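Local coordinates for N-alpha-acetyltransferase 30 (Saccharomyces cerevisiae, PDB 6YGA), which catalyses, as the catalytic subunit of the NatC complex, transfer of an acetyl group from acetyl-CoA to the N-terminal methionine of proteins beginning Met-Leu, Met-Ile or Met-Phe, at residues L22-A25 with D26-E29; E29-I33 with Y34-Y38; I104-M107 with Q108-H111. All coordinates share one frame; numbering follows the deposited sequence.

Interaction 1: L22-A25 with D26-E29; sequences LIDA and DLSE
The carbonyl oxygen of Ile23 is gripped by two backbone amides at once, both weakly. Asp26 N reaches Ile23 O at 3.3 Å with an N-H...O angle of 132°, and Leu27 N reaches the same oxygen at 3.4 Å. Leu27 N is itself shared, since it makes a second weak bond of 3.4 Å to Asp24 O. One weak i to i+4 bond and two weak i to i+3 bonds mark the point where the regular pattern gives out, as the turn opens where the chain leaves the helix.

The side chain of Leu27 folds back over this frayed end. Its first torsion (chi1 -58°) sets CG beside its own backbone N, which brings CG to 3.2 Å from Ile23 O, and the two methyls stand equally far from that oxygen. Leu27 CD1 also meets the Ile23 methyl CG2 at 3.9 Å; the two side chains run side by side and point the same way, an apolar i to i+4 pair. Ile23 is buried, and beyond Leu27 it packs against Cys64 and Val66 of strand 61-72 and Met83 and Ala85 of strand 76-86, so the helix end lies on these two strands.

The carboxylate of Asp24 has its main partner in the following helix: OD1 is hydrogen-bonded to the Tyr36 hydroxyl. Asp26 OD1 forms a long, weak ion pair with Arg91. Past the turn, Ser28 O takes a weak hydrogen bond from Lys61 of the N-alpha-acetyltransferase 35 chain. The whole is the C-terminal end of helix 13-26, the first helix of the GNAT fold, at its exit into the loop leading to helix 33-40.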
loop_
_atom_site.group_PDB
_atom_site.type_symbol
_atom_site.label_atom_id
_atom_site.label_comp_id
_atom_site.label_asym_id
_atom_site.label_seq_id
_atom_site.Cartn_x
_atom_site.Cartn_y
_atom_site.Cartn_z
ATOM N N LEU A 22 17.174 10.743 23.218
ATOM C CA LEU A 22 15.792 10.391 23.535
ATOM C C LEU A 22 15.089 9.777 22.330
ATOM O O LEU A 22 14.491 8.699 22.427
ATOM C CB LEU A 22 15.035 11.628 24.012
ATOM C CG LEU A 22 15.179 12.073 25.464
ATOM C CD1 LEU A 22 14.355 13.328 25.707
ATOM C CD2 LEU A 22 14.743 10.960 26.396
ATOM N N ILE A 23 15.145 10.458 21.186
ATOM C CA ILE A 23 14.397 10.018 20.013
ATOM C C ILE A 23 14.946 8.698 19.483
ATOM O O ILE A 23 14.186 7.831 19.040
ATOM C CB ILE A 23 14.407 11.125 18.941
ATOM C CG1 ILE A 23 13.625 12.347 19.434
ATOM C CG2 ILE A 23 13.834 10.619 17.626
ATOM C CD1 ILE A 23 13.707 13.549 18.520
ATOM N N ASP A 24 16.270 8.512 19.537
ATOM C CA ASP A 24 16.874 7.305 18.975
ATOM C C ASP A 24 16.507 6.055 19.764
ATOM O O ASP A 24 16.430 4.964 19.187
ATOM C CB ASP A 24 18.396 7.450 18.910
ATOM C CG ASP A 24 18.852 8.313 17.752
ATOM O OD1 ASP A 24 18.069 8.489 16.794
ATOM O OD2 ASP A 24 19.996 8.807 17.795
ATOM N N ALA A 25 16.282 6.183 21.073
ATOM C CA ALA A 25 15.942 5.016 21.880
ATOM C C ALA A 25 14.623 4.391 21.436
ATOM O O ALA A 25 14.478 3.163 21.440
ATOM C CB ALA A 25 15.878 5.405 23.356
ATOM N N ASP A 26 13.647 5.219 21.052
ATOM C CA ASP A 26 12.333 4.705 20.676
ATOM C C ASP A 26 12.314 4.121 19.269
ATOM O O ASP A 26 11.547 3.190 19.002
ATOM C CB ASP A 26 11.276 5.809 20.780
ATOM C CG ASP A 26 10.908 6.138 22.213
ATOM O OD1 ASP A 26 11.656 5.750 23.137
ATOM O OD2 ASP A 26 9.859 6.786 22.416
ATOM N N LEU A 27 13.142 4.640 18.368
ATOM C CA LEU A 27 13.067 4.263 16.963
ATOM C C LEU A 27 13.629 2.869 16.722
ATOM O O LEU A 27 14.693 2.513 17.235
ATOM C CB LEU A 27 13.831 5.268 16.104
ATOM C CG LEU A 27 13.396 6.729 16.179
ATOM C CD1 LEU A 27 14.162 7.552 15.159
ATOM C CD2 LEU A 27 11.892 6.869 15.982
ATOM N N SER A 28 12.905 2.082 15.923
ATOM C CA SER A 28 13.480 0.861 15.374
ATOM C C SER A 28 14.561 1.186 14.349
ATOM O O SER A 28 15.601 0.519 14.295
ATOM C CB SER A 28 12.379 0.002 14.753
ATOM O OG SER A 28 11.495 -0.499 15.740
ATOM N N GLU A 29 14.334 2.209 13.528
ATOM C CA GLU A 29 15.307 2.677 12.558
ATOM C C GLU A 29 15.653 4.130 12.857
ATOM O O GLU A 29 14.745 4.963 12.991
ATOM C CB GLU A 29 14.772 2.532 11.122
ATOM C CG GLU A 29 14.862 1.109 10.596
ATOM C CD GLU A 29 13.652 0.702 9.790
ATOM O OE1 GLU A 29 12.988 1.593 9.219
ATOM O OE2 GLU A 29 13.363 -0.512 9.738
#

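Interaction 2: E29-I33 with Y34-Y38; sequences EPYSI and YVYRY
Tyr31 and Tyr36 cross at about a right angle just outside an N-cap, the one that Ser32 provides for helix 33-40. The touching atom of Tyr31 is its CB, which lies 3.6 Å from CE2 of the Tyr36 ring. That same CB is 3.6 Å from Val35 CB, so it sits in the angle between two side chains of the first helical turn. Val35 comes at Tyr31 obliquely: with chi1 at -179°, its CG1 is carried across to within 3.7 Å of Tyr31 CG, while CG2 is left beside Ser32 OG. Tyr31 and Tyr36 both also pack on Met83 of strand 76-86, and the Tyr36 hydroxyl is taken up by Asp24.

The cap itself is made of weak bonds. A chi1 of 72° places Ser32 OG between its own backbone N and carbonyl carbon, where it faces the start of the helix and accepts from Tyr34 N and Val35 N, each at 3.4 Å. Its firmer partner is Ser54 of the N-alpha-acetyltransferase 35 chain. Ser32 O takes further weak bonds from Val35 N, at 3.1 Å, and from Tyr36 N.

Around the cap, subunits converge. Tyr34 OH is hydrogen-bonded to Asn36 O of the N-alpha-acetyltransferase 38 chain, and the bent side chain of Arg37 forms a salt bridge to Asp32 of that chain. The Ile33 methyl CG2 lies 4.2 Å from Arg37 NE, at the edge of the guanidinium. Regular helix bonding is established one step on, where Arg37 N donates to Ile33 O over 2.9 Å, in the carbonyl plane.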
loop_
_atom_site.group_PDB
_atom_site.type_symbol
_atom_site.label_atom_id
_atom_site.label_comp_id
_atom_site.label_asym_id
_atom_site.label_seq_id
_atom_site.Cartn_x
_atom_site.Cartn_y
_atom_site.Cartn_z
ATOM N N GLU A 29 14.334 2.209 13.528
ATOM C CA GLU A 29 15.307 2.677 12.558
ATOM C C GLU A 29 15.653 4.130 12.857
ATOM O O GLU A 29 14.745 4.963 12.991
ATOM C CB GLU A 29 14.772 2.532 11.122
ATOM C CG GLU A 29 14.862 1.109 10.596
ATOM C CD GLU A 29 13.652 0.702 9.790
ATOM O OE1 GLU A 29 12.988 1.593 9.219
ATOM O OE2 GLU A 29 13.363 -0.512 9.738
ATOM N N PRO A 30 16.935 4.472 12.978
ATOM C CA PRO A 30 17.294 5.775 13.547
ATOM C C PRO A 30 17.436 6.880 12.515
ATOM O O PRO A 30 17.233 6.672 11.315
ATOM C CB PRO A 30 18.632 5.480 14.229
ATOM C CG PRO A 30 19.265 4.499 13.303
ATOM C CD PRO A 30 18.131 3.650 12.724
ATOM N N TYR A 31 17.793 8.067 12.990
ATOM C CA TYR A 31 17.996 9.235 12.149
ATOM C C TYR A 31 19.455 9.670 12.210
ATOM O O TYR A 31 20.118 9.534 13.242
ATOM C CB TYR A 31 17.095 10.396 12.586
ATOM C CG TYR A 31 15.618 10.079 12.544
ATOM C CD1 TYR A 31 15.106 9.183 11.615
ATOM C CD2 TYR A 31 14.734 10.673 13.438
ATOM C CE1 TYR A 31 13.759 8.888 11.574
ATOM C CE2 TYR A 31 13.382 10.386 13.404
ATOM C CZ TYR A 31 12.902 9.491 12.470
ATOM O OH TYR A 31 11.561 9.193 12.426
ATOM N N SER A 32 19.951 10.191 11.091
ATOM C CA SER A 32 21.295 10.739 11.075
ATOM C C SER A 32 21.306 12.115 11.734
ATOM O O SER A 32 20.263 12.692 12.048
ATOM C CB SER A 32 21.830 10.826 9.645
ATOM O OG SER A 32 21.188 11.859 8.916
ATOM N N ILE A 33 22.514 12.640 11.948
ATOM C CA ILE A 33 22.652 13.982 12.510
ATOM C C ILE A 33 21.966 15.007 11.614
ATOM O O ILE A 33 21.360 15.971 12.096
ATOM C CB ILE A 33 24.141 14.320 12.728
ATOM C CG1 ILE A 33 24.707 13.520 13.907
ATOM C CG2 ILE A 33 24.342 15.814 12.961
ATOM C CD1 ILE A 33 26.166 13.824 14.217
ATOM N N TYR A 34 22.031 14.805 10.298
ATOM C CA TYR A 34 21.453 15.770 9.374
ATOM C C TYR A 34 19.941 15.641 9.243
ATOM O O TYR A 34 19.303 16.554 8.707
ATOM C CB TYR A 34 22.130 15.653 8.011
ATOM C CG TYR A 34 23.380 16.490 7.948
ATOM C CD1 TYR A 34 23.324 17.819 7.552
ATOM C CD2 TYR A 34 24.610 15.968 8.327
ATOM C CE1 TYR A 34 24.460 18.600 7.508
ATOM C CE2 TYR A 34 25.753 16.739 8.287
ATOM C CZ TYR A 34 25.673 18.054 7.876
ATOM O OH TYR A 34 26.814 18.820 7.837
ATOM N N VAL A 35 19.348 14.552 9.731
ATOM C CA VAL A 35 17.901 14.536 9.917
ATOM C C VAL A 35 17.511 15.519 11.012
ATOM O O VAL A 35 16.574 16.311 10.859
ATOM C CB VAL A 35 17.411 13.113 10.240
ATOM C CG1 VAL A 35 15.898 13.103 10.408
ATOM C CG2 VAL A 35 17.833 12.139 9.157
ATOM N N TYR A 36 18.248 15.498 12.125
ATOM C CA TYR A 36 17.973 16.425 13.219
ATOM C C TYR A 36 18.321 17.854 12.832
ATOM O O TYR A 36 17.660 18.801 13.270
ATOM C CB TYR A 36 18.750 16.009 14.467
ATOM C CG TYR A 36 18.294 14.699 15.062
ATOM C CD1 TYR A 36 17.191 14.645 15.903
ATOM C CD2 TYR A 36 18.965 13.517 14.783
ATOM C CE1 TYR A 36 16.767 13.450 16.449
ATOM C CE2 TYR A 36 18.549 12.315 15.324
ATOM C CZ TYR A 36 17.448 12.287 16.156
ATOM O OH TYR A 36 17.025 11.097 16.701
ATOM N N ARG A 37 19.355 18.029 12.010
ATOM C CA ARG A 37 19.758 19.372 11.615
ATOM C C ARG A 37 18.787 19.970 10.607
ATOM O O ARG A 37 18.640 21.195 10.540
ATOM C CB ARG A 37 21.176 19.335 11.056
ATOM C CG ARG A 37 21.939 20.615 11.273
ATOM C CD ARG A 37 23.391 20.352 11.620
ATOM N NE ARG A 37 23.572 19.947 13.011
ATOM C CZ ARG A 37 23.692 20.798 14.025
ATOM N NH1 ARG A 37 23.638 22.105 13.807
ATOM N NH2 ARG A 37 23.864 20.344 15.260
ATOM N N TYR A 38 18.114 19.125 9.821
ATOM C CA TYR A 38 17.085 19.613 8.909
ATOM C C TYR A 38 15.917 20.221 9.674
ATOM O O TYR A 38 15.361 21.247 9.265
ATOM C CB TYR A 38 16.609 18.471 8.009
ATOM C CG TYR A 38 15.240 18.674 7.395
ATOM C CD1 TYR A 38 15.062 19.514 6.305
ATOM C CD2 TYR A 38 14.128 18.007 7.897
ATOM C CE1 TYR A 38 13.815 19.694 5.736
ATOM C CE2 TYR A 38 12.878 18.181 7.337
ATOM C CZ TYR A 38 12.727 19.024 6.257
ATOM O OH TYR A 38 11.482 19.196 5.700
#

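Interaction 3: I104-M107 with Q108-H111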
loop_
_atom_site.group_PDB
_atom_site.type_symbol
_atom_site.label_atom_id
_atom_site.label_comp_id
_atom_site.label_asym_id
_atom_site.label_seq_id
_atom_site.Cartn_x
_atom_site.Cartn_y
_atom_site.Cartn_z
ATOM N N ILE A 104 1.436 22.392 19.005
ATOM C CA ILE A 104 0.323 22.797 18.152
ATOM C C ILE A 104 -0.067 24.241 18.439
ATOM O O ILE A 104 -0.399 25.005 17.524
ATOM C CB ILE A 104 -0.869 21.837 18.331
ATOM C CG1 ILE A 104 -0.490 20.429 17.868
ATOM C CG2 ILE A 104 -2.087 22.336 17.561
ATOM C CD1 ILE A 104 -1.630 19.432 17.964
ATOM N N ASP A 105 -0.022 24.640 19.712
ATOM C CA ASP A 105 -0.311 26.027 20.065
ATOM C C ASP A 105 0.676 26.978 19.396
ATOM O O ASP A 105 0.289 28.054 18.926
ATOM C CB ASP A 105 -0.291 26.189 21.586
ATOM C CG ASP A 105 -0.674 27.587 22.035
ATOM O OD1 ASP A 105 0.168 28.502 21.924
ATOM O OD2 ASP A 105 -1.821 27.773 22.496
ATOM N N LYS A 106 1.951 26.588 19.330
ATOM C CA LYS A 106 2.952 27.414 18.662
ATOM C C LYS A 106 2.682 27.498 17.165
ATOM O O LYS A 106 2.752 28.578 16.568
ATOM C CB LYS A 106 4.349 26.853 18.930
ATOM C CG LYS A 106 5.473 27.545 18.169
ATOM C CD LYS A 106 5.566 29.021 18.528
ATOM C CE LYS A 106 6.742 29.691 17.828
ATOM N NZ LYS A 106 6.806 31.146 18.130
HETATM N N MSE A 107 2.369 26.365 16.542
HETATM C CA MSE A 107 2.134 26.320 15.104
HETATM C C MSE A 107 0.839 27.045 14.730
HETATM O O MSE A 107 0.766 27.673 13.675
HETATM C CB MSE A 107 2.118 24.865 14.612
HETATM C CG MSE A 107 3.484 24.181 14.719
HETATM SE SE MSE A 107 3.602 22.435 13.850
HETATM C CE MSE A 107 2.848 21.316 15.257
ATOM N N GLN A 108 -0.171 26.982 15.602
ATOM C CA GLN A 108 -1.383 27.762 15.364
ATOM C C GLN A 108 -1.096 29.256 15.438
ATOM O O GLN A 108 -1.585 30.030 14.605
ATOM C CB GLN A 108 -2.472 27.379 16.366
ATOM C CG GLN A 108 -3.747 28.187 16.205
ATOM C CD GLN A 108 -4.892 27.637 17.026
ATOM O OE1 GLN A 108 -4.754 27.399 18.225
ATOM N NE2 GLN A 108 -6.030 27.420 16.379
ATOM N N ARG A 109 -0.305 29.680 16.426
ATOM C CA ARG A 109 0.087 31.080 16.510
ATOM C C ARG A 109 0.980 31.482 15.347
ATOM O O ARG A 109 1.064 32.672 15.027
ATOM C CB ARG A 109 0.782 31.363 17.847
ATOM C CG ARG A 109 -0.178 31.445 19.031
ATOM C CD ARG A 109 0.519 31.808 20.344
ATOM N NE ARG A 109 1.189 30.663 20.956
ATOM C CZ ARG A 109 2.509 30.533 21.065
ATOM N NH1 ARG A 109 3.312 31.485 20.611
ATOM N NH2 ARG A 109 3.022 29.453 21.637
ATOM N N GLU A 110 1.635 30.520 14.701
ATOM C CA GLU A 110 2.359 30.772 13.465
ATOM C C GLU A 110 1.472 30.640 12.233
ATOM O O GLU A 110 1.994 30.588 11.115
ATOM C CB GLU A 110 3.567 29.838 13.356
ATOM C CG GLU A 110 4.642 30.110 14.404
ATOM C CD GLU A 110 5.151 31.545 14.368
ATOM O OE1 GLU A 110 5.300 32.096 13.258
ATOM O OE2 GLU A 110 5.402 32.123 15.450
ATOM N N HIS A 111 0.153 30.571 12.416
ATOM C CA HIS A 111 -0.817 30.644 11.331
ATOM C C HIS A 111 -0.841 29.378 10.475
ATOM O O HIS A 111 -1.189 29.430 9.291
ATOM C CB HIS A 111 -0.570 31.878 10.457
ATOM C CG HIS A 111 -0.480 33.157 11.230
ATOM N ND1 HIS A 111 0.719 33.772 11.530
ATOM C CD2 HIS A 111 -1.447 33.944 11.758
ATOM C CE1 HIS A 111 0.483 34.882 12.208
ATOM N NE2 HIS A 111 -0.822 35.009 12.360
#
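Two first torsions of different kind bring Asp105 and Arg109 together. Asp105 holds CG trans to its backbone N (chi1 -176°), whereas Arg109 has CG beside its own N and then bends at chi3 (-79°), so that the guanidinium doubles back along the helix. Asp105 OD1 is the shared acceptor. Arg109 NE donates to it over 2.6 Å in a fairly straight bond, almost head-on to OD1 and practically within the guanidinium plane, and Arg109 NH2 adds a weaker, more bent bond of 3.0 Å to the same oxygen. One carboxylate oxygen thus serves two N-H groups of this i to i+4 salt bridge. The two flat groups are not coplanar, their planes lying 44° apart.

Lys106 CA lies over one face of the guanidinium, nearer its margin than its centre. The Lys106 chain crosses Arg109 at about a right angle, kinks at chi2 and then runs straight to NZ, which forms a second i to i+4 salt bridge with Glu110 OE2 at 3.2 Å. The ammonium approaches that oxygen from the anti side, tilted out of the carboxylate plane. Lys106 NZ and Arg109 NH1 are 4.3 Å apart; the flanking acids would be expected to ease the like charges.

Alongside these pairs the backbone bonds continue in i to i+4 steps, with Glu110 N reaching Lys106 O at 2.9 Å. A Schellman motif then closes the helix: His111, with positive phi, donates its N-H to Gln108 O, and Cys112 N pairs with Met107 O. Helix 95-109 belongs to the beta-alpha-beta unit 76-86, 95-109 and 114-120; its buried face sets Ile104 and selenomethionine Met107 on Ile115 of strand 114-120, with Met107 also touching Cys67 of strand 61-72.

In the fold
From the N terminus, interaction 1 ends helix 13-26, and interaction 2 begins on Glu29, where interaction 1 stops, to open helix 33-40. Each closes only a local turn, and none nests within or crosses another. Together the first two shape the loop between the helices, and the Asp24 carboxylate and the Tyr36 hydroxyl join them. Interaction 3 follows much later in the chain, after strands 47-52, 61-72 and 76-86, and terminates helix 95-109 ahead of strand 114-120. Its centre is about 26 Å from that of interaction 1, on the opposite side of the chain's centre, and it touches neither of the others.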